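Local coordinates for DNA sulfur modification protein DndE (Escherichia coli, PDB 4LRV), which takes part in DNA phosphorothioation, the sulfur modification of DNA, in which it probably binds DNA, at residues N5-S10 / L61-W66; D15-L20 / D100-L105; F44-E49 / I91-A96. All coordinates share one frame; numbering follows the deposited sequence.

Interaction 1: N5-S10 / L61-W66; sequences NRMALS and LDKITW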
# COMPACT_ATOMS: atom_id res chain seq x y z
N ASN A 5 -26.14 3.12 -3.67
CA ASN A 5 -24.96 3.91 -3.31
C ASN A 5 -24.30 3.43 -2.01
O ASN A 5 -23.10 3.59 -1.82
CB ASN A 5 -25.33 5.40 -3.19
CG ASN A 5 -26.26 5.68 -2.00
OD1 ASN A 5 -26.03 6.62 -1.23
ND2 ASN A 5 -27.31 4.87 -1.86
N ARG A 6 -25.10 2.85 -1.12
CA ARG A 6 -24.58 2.34 0.15
C ARG A 6 -25.35 1.12 0.66
O ARG A 6 -26.53 0.94 0.36
CB ARG A 6 -24.50 3.44 1.21
CG ARG A 6 -25.76 4.22 1.42
CD ARG A 6 -25.61 5.16 2.58
NE ARG A 6 -25.35 6.54 2.18
CZ ARG A 6 -25.76 7.60 2.89
NH1 ARG A 6 -26.44 7.42 4.01
NH2 ARG A 6 -25.51 8.83 2.47
N MSE A 7 -24.66 0.27 1.42
CA MSE A 7 -25.28 -0.95 1.92
C MSE A 7 -24.63 -1.43 3.19
O MSE A 7 -23.55 -0.97 3.55
CB MSE A 7 -25.20 -2.06 0.87
CG MSE A 7 -23.82 -2.39 0.41
SE MSE A 7 -23.51 -1.84 -1.44
CE MSE A 7 -23.16 0.01 -1.15
N ALA A 8 -25.30 -2.37 3.85
CA ALA A 8 -24.81 -3.00 5.06
C ALA A 8 -24.72 -4.52 4.89
O ALA A 8 -25.44 -5.10 4.08
CB ALA A 8 -25.70 -2.64 6.24
N LEU A 9 -23.84 -5.16 5.66
CA LEU A 9 -23.80 -6.61 5.77
C LEU A 9 -24.63 -7.06 6.97
O LEU A 9 -25.24 -6.25 7.65
CB LEU A 9 -22.35 -7.09 5.90
CG LEU A 9 -21.56 -6.92 4.60
CD1 LEU A 9 -20.09 -7.24 4.80
CD2 LEU A 9 -22.14 -7.80 3.51
N SER A 10 -24.65 -8.36 7.24
CA SER A 10 -25.33 -8.82 8.45
C SER A 10 -24.39 -8.70 9.63
O SER A 10 -23.17 -8.51 9.45
CB SER A 10 -25.84 -10.25 8.30
OG SER A 10 -24.79 -11.17 8.08
N LEU A 61 -22.03 1.43 4.84
CA LEU A 61 -20.91 2.07 4.15
C LEU A 61 -21.22 2.29 2.68
O LEU A 61 -21.99 1.55 2.09
CB LEU A 61 -19.65 1.23 4.27
CG LEU A 61 -19.27 0.80 5.69
CD1 LEU A 61 -18.16 -0.22 5.62
CD2 LEU A 61 -18.89 2.00 6.56
N ASP A 62 -20.60 3.31 2.11
CA ASP A 62 -20.67 3.55 0.67
C ASP A 62 -20.21 2.34 -0.14
O ASP A 62 -19.26 1.65 0.23
CB ASP A 62 -19.79 4.74 0.27
CG ASP A 62 -20.17 6.00 0.99
OD1 ASP A 62 -21.37 6.19 1.31
OD2 ASP A 62 -19.26 6.82 1.24
N LYS A 63 -20.89 2.12 -1.25
CA LYS A 63 -20.49 1.08 -2.20
C LYS A 63 -19.00 1.14 -2.55
O LYS A 63 -18.36 0.10 -2.69
CB LYS A 63 -21.33 1.18 -3.47
CG LYS A 63 -21.13 -0.00 -4.42
CD LYS A 63 -22.24 -0.08 -5.46
CE LYS A 63 -22.27 1.15 -6.36
NZ LYS A 63 -23.64 1.39 -6.86
N ILE A 64 -18.46 2.34 -2.68
CA ILE A 64 -17.07 2.51 -3.09
C ILE A 64 -16.14 2.07 -1.98
O ILE A 64 -15.09 1.48 -2.23
CB ILE A 64 -16.75 3.95 -3.50
CG1 ILE A 64 -17.91 4.55 -4.29
CG2 ILE A 64 -15.46 3.98 -4.33
CD1 ILE A 64 -17.57 5.86 -4.98
N THR A 65 -16.55 2.35 -0.75
CA THR A 65 -15.83 1.89 0.42
C THR A 65 -15.76 0.37 0.44
O THR A 65 -14.69 -0.21 0.63
CB THR A 65 -16.48 2.38 1.72
OG1 THR A 65 -16.73 3.79 1.64
CG2 THR A 65 -15.57 2.11 2.89
N TRP A 66 -16.91 -0.28 0.25
CA TRP A 66 -16.96 -1.74 0.25
C TRP A 66 -16.18 -2.32 -0.92
O TRP A 66 -15.35 -3.22 -0.72
CB TRP A 66 -18.40 -2.26 0.16
CG TRP A 66 -19.21 -2.19 1.43
CD1 TRP A 66 -20.34 -1.46 1.63
CD2 TRP A 66 -18.98 -2.92 2.65
NE1 TRP A 66 -20.82 -1.67 2.89
CE2 TRP A 66 -20.01 -2.56 3.54
CE3 TRP A 66 -18.00 -3.83 3.07
CZ2 TRP A 66 -20.10 -3.08 4.84
CZ3 TRP A 66 -18.09 -4.35 4.36
CH2 TRP A 66 -19.13 -3.97 5.23

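Interaction 2: D15-L20 / D100-L105; sequences DQLKKL and DGIAAL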
# COMPACT_ATOMS: atom_id res chain seq x y z
N ASP A 15 -19.03 -9.57 12.17
CA ASP A 15 -18.28 -10.18 13.24
C ASP A 15 -17.17 -11.11 12.75
O ASP A 15 -16.07 -11.12 13.30
CB ASP A 15 -19.23 -10.91 14.19
CG ASP A 15 -18.54 -11.40 15.43
OD1 ASP A 15 -17.51 -10.80 15.84
OD2 ASP A 15 -19.02 -12.41 15.99
N GLN A 16 -17.45 -11.89 11.70
CA GLN A 16 -16.43 -12.74 11.10
C GLN A 16 -15.38 -11.94 10.33
O GLN A 16 -14.21 -12.30 10.32
CB GLN A 16 -17.05 -13.77 10.17
CG GLN A 16 -17.98 -14.77 10.84
CD GLN A 16 -18.63 -15.66 9.81
OE1 GLN A 16 -19.75 -15.41 9.36
NE2 GLN A 16 -17.91 -16.70 9.40
N LEU A 17 -15.79 -10.84 9.71
CA LEU A 17 -14.82 -9.95 9.07
C LEU A 17 -13.84 -9.38 10.10
O LEU A 17 -12.64 -9.32 9.84
CB LEU A 17 -15.52 -8.83 8.30
CG LEU A 17 -16.38 -9.29 7.12
CD1 LEU A 17 -17.25 -8.15 6.62
CD2 LEU A 17 -15.52 -9.83 5.99
N LYS A 18 -14.36 -9.01 11.27
CA LYS A 18 -13.57 -8.45 12.36
C LYS A 18 -12.49 -9.42 12.86
O LYS A 18 -11.38 -9.01 13.19
CB LYS A 18 -14.48 -8.05 13.53
CG LYS A 18 -13.72 -7.67 14.81
CD LYS A 18 -14.57 -7.76 16.06
CE LYS A 18 -13.69 -7.76 17.30
NZ LYS A 18 -14.48 -7.88 18.57
N LYS A 19 -12.83 -10.71 12.91
CA LYS A 19 -11.94 -11.74 13.45
C LYS A 19 -10.83 -12.05 12.48
O LYS A 19 -9.71 -12.26 12.89
CB LYS A 19 -12.71 -13.01 13.79
CG LYS A 19 -13.64 -12.85 14.96
CD LYS A 19 -14.51 -14.08 15.14
CE LYS A 19 -15.70 -13.75 16.01
NZ LYS A 19 -15.91 -14.80 17.03
N LEU A 20 -11.17 -12.09 11.20
CA LEU A 20 -10.17 -12.25 10.16
C LEU A 20 -9.16 -11.11 10.25
O LEU A 20 -7.96 -11.34 10.15
CB LEU A 20 -10.83 -12.26 8.78
CG LEU A 20 -9.86 -12.34 7.59
CD1 LEU A 20 -9.14 -13.69 7.62
CD2 LEU A 20 -10.59 -12.12 6.27
N ASP A 100 -20.98 -16.27 2.65
CA ASP A 100 -20.55 -17.59 2.22
C ASP A 100 -19.03 -17.65 2.07
O ASP A 100 -18.37 -18.48 2.67
CB ASP A 100 -21.25 -17.98 0.92
CG ASP A 100 -20.78 -19.30 0.37
OD1 ASP A 100 -21.17 -20.34 0.94
OD2 ASP A 100 -20.00 -19.29 -0.61
N GLY A 101 -18.48 -16.72 1.28
CA GLY A 101 -17.03 -16.55 1.14
C GLY A 101 -16.24 -16.52 2.45
O GLY A 101 -15.21 -17.18 2.57
N ILE A 102 -16.73 -15.76 3.43
CA ILE A 102 -16.07 -15.66 4.74
C ILE A 102 -16.32 -16.84 5.69
O ILE A 102 -15.46 -17.17 6.50
CB ILE A 102 -16.37 -14.31 5.46
CG1 ILE A 102 -15.29 -13.98 6.48
CG2 ILE A 102 -17.75 -14.31 6.11
CD1 ILE A 102 -14.05 -13.34 5.87
N ALA A 103 -17.49 -17.48 5.60
CA ALA A 103 -17.76 -18.70 6.38
C ALA A 103 -16.76 -19.80 6.03
O ALA A 103 -16.44 -20.66 6.85
CB ALA A 103 -19.17 -19.18 6.13
N ALA A 104 -16.27 -19.76 4.79
CA ALA A 104 -15.35 -20.76 4.28
C ALA A 104 -13.98 -20.74 4.98
O ALA A 104 -13.01 -21.30 4.47
CB ALA A 104 -15.19 -20.58 2.77
N LEU A 105 -13.92 -20.10 6.15
CA LEU A 105 -12.66 -19.98 6.90
C LEU A 105 -12.83 -20.45 8.35
O LEU A 105 -12.30 -19.84 9.28
CB LEU A 105 -12.14 -18.54 6.86
CG LEU A 105 -12.01 -17.80 5.51
CD1 LEU A 105 -11.71 -16.32 5.74
CD2 LEU A 105 -10.95 -18.40 4.59

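Interaction 3: F44-E49 / I91-A96; sequences FRYSPE and IKAWAA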
# COMPACT_ATOMS: atom_id res chain seq x y z
N PHE A 44 -21.89 -22.01 -4.44
CA PHE A 44 -22.90 -21.25 -3.76
C PHE A 44 -23.58 -20.26 -4.72
O PHE A 44 -22.93 -19.67 -5.56
CB PHE A 44 -22.32 -20.51 -2.55
CG PHE A 44 -23.33 -19.67 -1.84
CD1 PHE A 44 -24.10 -20.20 -0.82
CD2 PHE A 44 -23.52 -18.34 -2.21
CE1 PHE A 44 -25.05 -19.42 -0.17
CE2 PHE A 44 -24.46 -17.56 -1.57
CZ PHE A 44 -25.23 -18.10 -0.54
N ARG A 45 -24.90 -20.14 -4.58
CA ARG A 45 -25.68 -19.17 -5.33
C ARG A 45 -26.83 -18.69 -4.46
O ARG A 45 -27.54 -19.49 -3.83
CB ARG A 45 -26.25 -19.76 -6.62
CG ARG A 45 -25.25 -19.99 -7.75
CD ARG A 45 -24.67 -18.69 -8.28
NE ARG A 45 -23.75 -18.92 -9.39
CZ ARG A 45 -22.47 -19.27 -9.26
NH1 ARG A 45 -21.93 -19.44 -8.06
NH2 ARG A 45 -21.73 -19.46 -10.34
N TYR A 46 -27.02 -17.38 -4.42
CA TYR A 46 -28.17 -16.80 -3.77
C TYR A 46 -29.45 -17.18 -4.52
O TYR A 46 -29.46 -17.31 -5.74
CB TYR A 46 -28.03 -15.28 -3.67
CG TYR A 46 -29.25 -14.60 -3.11
CD1 TYR A 46 -30.27 -14.15 -3.94
CD2 TYR A 46 -29.40 -14.43 -1.73
CE1 TYR A 46 -31.40 -13.53 -3.43
CE2 TYR A 46 -30.54 -13.82 -1.20
CZ TYR A 46 -31.52 -13.36 -2.06
OH TYR A 46 -32.65 -12.75 -1.55
N SER A 47 -30.54 -17.33 -3.77
CA SER A 47 -31.85 -17.49 -4.36
C SER A 47 -32.87 -16.86 -3.41
O SER A 47 -32.85 -17.14 -2.21
CB SER A 47 -32.14 -18.97 -4.62
OG SER A 47 -33.22 -19.11 -5.52
N PRO A 48 -33.78 -16.03 -3.94
CA PRO A 48 -34.60 -15.19 -3.06
C PRO A 48 -35.63 -15.96 -2.26
O PRO A 48 -36.02 -15.53 -1.17
CB PRO A 48 -35.29 -14.22 -4.04
CG PRO A 48 -35.38 -14.99 -5.32
CD PRO A 48 -34.19 -15.92 -5.36
N GLU A 49 -36.06 -17.11 -2.77
CA GLU A 49 -37.10 -17.89 -2.09
C GLU A 49 -36.57 -18.72 -0.91
O GLU A 49 -37.30 -19.50 -0.32
CB GLU A 49 -37.89 -18.75 -3.10
CG GLU A 49 -37.29 -20.13 -3.42
CD GLU A 49 -35.83 -20.07 -3.86
OE1 GLU A 49 -35.52 -19.25 -4.74
OE2 GLU A 49 -35.01 -20.85 -3.33
N ILE A 91 -28.71 -6.58 -3.19
CA ILE A 91 -28.01 -6.36 -1.93
C ILE A 91 -27.93 -7.65 -1.12
O ILE A 91 -26.84 -8.03 -0.65
CB ILE A 91 -28.65 -5.25 -1.07
CG1 ILE A 91 -28.99 -4.03 -1.94
CG2 ILE A 91 -27.70 -4.85 0.07
CD1 ILE A 91 -30.01 -3.09 -1.30
N LYS A 92 -29.06 -8.32 -0.96
CA LYS A 92 -29.10 -9.62 -0.27
C LYS A 92 -28.14 -10.61 -0.94
O LYS A 92 -27.41 -11.32 -0.26
CB LYS A 92 -30.52 -10.18 -0.25
CG LYS A 92 -31.48 -9.44 0.68
CD LYS A 92 -32.93 -9.85 0.43
CE LYS A 92 -33.82 -9.45 1.61
NZ LYS A 92 -35.28 -9.59 1.30
N ALA A 93 -28.14 -10.64 -2.28
CA ALA A 93 -27.27 -11.54 -3.03
C ALA A 93 -25.79 -11.24 -2.80
O ALA A 93 -25.01 -12.16 -2.52
CB ALA A 93 -27.60 -11.50 -4.50
N TRP A 94 -25.40 -9.96 -2.90
CA TRP A 94 -24.02 -9.53 -2.59
C TRP A 94 -23.63 -9.91 -1.16
O TRP A 94 -22.57 -10.47 -0.93
CB TRP A 94 -23.80 -8.02 -2.83
CG TRP A 94 -22.50 -7.49 -2.22
CD1 TRP A 94 -21.24 -7.71 -2.68
CD2 TRP A 94 -22.35 -6.71 -1.01
NE1 TRP A 94 -20.32 -7.11 -1.85
CE2 TRP A 94 -20.97 -6.49 -0.82
CE3 TRP A 94 -23.25 -6.18 -0.08
CZ2 TRP A 94 -20.46 -5.77 0.26
CZ3 TRP A 94 -22.75 -5.46 0.99
CH2 TRP A 94 -21.36 -5.26 1.16
N ALA A 95 -24.51 -9.62 -0.20
CA ALA A 95 -24.28 -9.96 1.20
C ALA A 95 -24.18 -11.47 1.45
O ALA A 95 -23.29 -11.93 2.15
CB ALA A 95 -25.36 -9.35 2.09
N ALA A 96 -25.10 -12.24 0.86
CA ALA A 96 -25.07 -13.68 1.00
C ALA A 96 -23.72 -14.24 0.52
O ALA A 96 -23.15 -15.12 1.18
CB ALA A 96 -26.23 -14.32 0.25

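Interaction 1: N5-S10 / L61-W66
Trp-66 meets the 5-10 segment through its indole, which is touched along its length by Met-7 and Leu-9. CB points toward that segment. CG stands beside the backbone N and opposite the carbonyl carbon (chi1 -77°), which brings the indole alongside Met-7 and Leu-9. Trp-66 CD1 lies 3.8 Å from Met-7 CG. Next comes the polar atom: Trp-66 NE1 gives its N-H to Met-7 O at 2.9 Å, with an angle of 155° at the hydrogen. The N-H comes in from over the carbonyl plane rather than within it. At the far end, Trp-66 CH2 packs 3.4 Å from Leu-9 CD1. Met-7 is selenomethionine, and its SE lies obliquely 5.3 Å from the centroid of the five-membered ring of Trp-66, a Met-aromatic contact. One face of the indole carries Leu-61 CD1.

The backbones form a short antiparallel pairing. Met-7 N binds Leu-61 O at 3.0 Å. Lys-63 N, in the first turn of the helix, points almost straight at Asn-5 O (2.7 Å, 179°). Arg-6 and Asp-62 lie side by side, but Arg-6 has its salt bridge with Glu-41 of the second subunit, and Asp-62 with Arg-38 of the second subunit.

Strand 6-7 thus pairs with strand 61-62, which leads directly into helix 63-67. Met-7 and Leu-9 also touch helix 87-103, where Trp-94 meets Trp-66 edge-to-face.

Interaction 2: D15-L20 / D100-L105
The backbone O of Gln-16, whose side chain packs on Ile-102, accepts two N-H groups of its own helix. Leu-20 N is 3.2 Å from Gln-16 O. The second bond, Lys-19 N to Gln-16 O at 3.3 Å, is weak. They belong to the helical turn from which Gln-16, Leu-17 and Leu-20 face the C-terminal end of helix 87-103. No hydrogen bond crosses the contact, which is held by apolar packing.

Ile-102 is the central group. Its CG1 lies opposite the backbone N (chi1 -157°), and chi2 of 82° bends CD1 toward the leucines. Ile-102 CD1 meets Leu-20 CD2 at 3.7 Å and Leu-17 CD2 at 3.8 Å. The two leucines therefore touch the same methyl, each with one branch. On its other branch, Ile-102 CG2 lies 4.0 Å from Gln-16 CD. Gln-16 and Ile-102 run alongside each other, pointing opposite ways, so the aliphatic part of Gln-16 lies against the isoleucine. Its amide ends near Ala-103. The backbones are closest here, with Gln-16 CA 7.0 Å from Ile-102 CA.

Past the helix end at Ala-103, the chain leaves helical geometry at Ala-104. Leu-105 then turns its side chain back, and Leu-105 CD1 is 4.1 Å from Leu-20 CD1. This adds a looser apolar contact beyond the last helical turn.

The contact joins helix 11-23, near the start of the chain, to the C-terminal helix 87-103. Helix 28-40 lies against both: Leu-17 and Leu-20 touch Ala-31, and Ile-102 touches Ala-35. Leu-61 of the fourth subunit packs on Leu-20, so the contact also borders a subunit interface.

Interaction 3: F44-E49 / I91-A96
Tyr-46 lays its ring on helix 87-103, with one face over the backbone of Ala-93. Ala-93 CA is 3.6 Å from Tyr-46 CG, and it sits above the ring plane, displaced toward the rim. This is the tight part of the contact. CG of Tyr-46 lies opposite the backbone N (chi1 175°), which sends the ring out from the loop along the helix surface. Tyr-46 CD2 meets the methyl of Ala-96, with Ala-96 CB 3.7 Å away, one turn further on. At the other end of the ring, Tyr-46 OH touches Lys-92 CD at 3.5 Å. The small alanines let the aromatic ring come close to the helix backbone.

The margins are looser. Phe-44 comes in obliquely through CE2 and CZ, and Phe-44 CZ is 4.0 Å from Ala-96 CB. Phe-44 is partly exposed, and its ring also meets His-97 edge-to-face. The side chain of Lys-92 touches Tyr-46 with its aliphatic part and then leads away. Ser-47, Pro-48 and Glu-49 make no contact with 91-96. All of 44-49 touches a crystal neighbour, so the outer loop may be influenced by the lattice.

No hydrogen bond joins the two segments, and the contact rests on van der Waals packing of the ring against alanine and lysine carbons. Tyr-46 is buried; its OH bonds to Asp-51 and its backbone N to the OH of Tyr-82. The OH bond probably helps to fix the ring, and the N bond the loop backbone, while the alanine surface supplies the close packing.

How the interactions relate
The three contacts lie about 16 to 17 Å apart between centres, yet they touch through side chains. Helix 87-103 serves both interaction 2 and interaction 3. Its Trp-94 faces away from the 44-49 loop and packs into interaction 1, where Trp-94 CZ3 is 3.3 Å from Met-7 CG. Leu-9 links interaction 1 to interaction 2, with Leu-9 CD1 3.5 Å from Leu-17 CD1. Interactions 2 and 3 touch where Asp-100 meets Phe-44. Subunit interfaces add another link: Leu-105 packs on Arg-6 and Leu-20 on Leu-61 of the fourth subunit, residues that belong to interaction 1 there. Interaction 3 touches no other chain of the assembly.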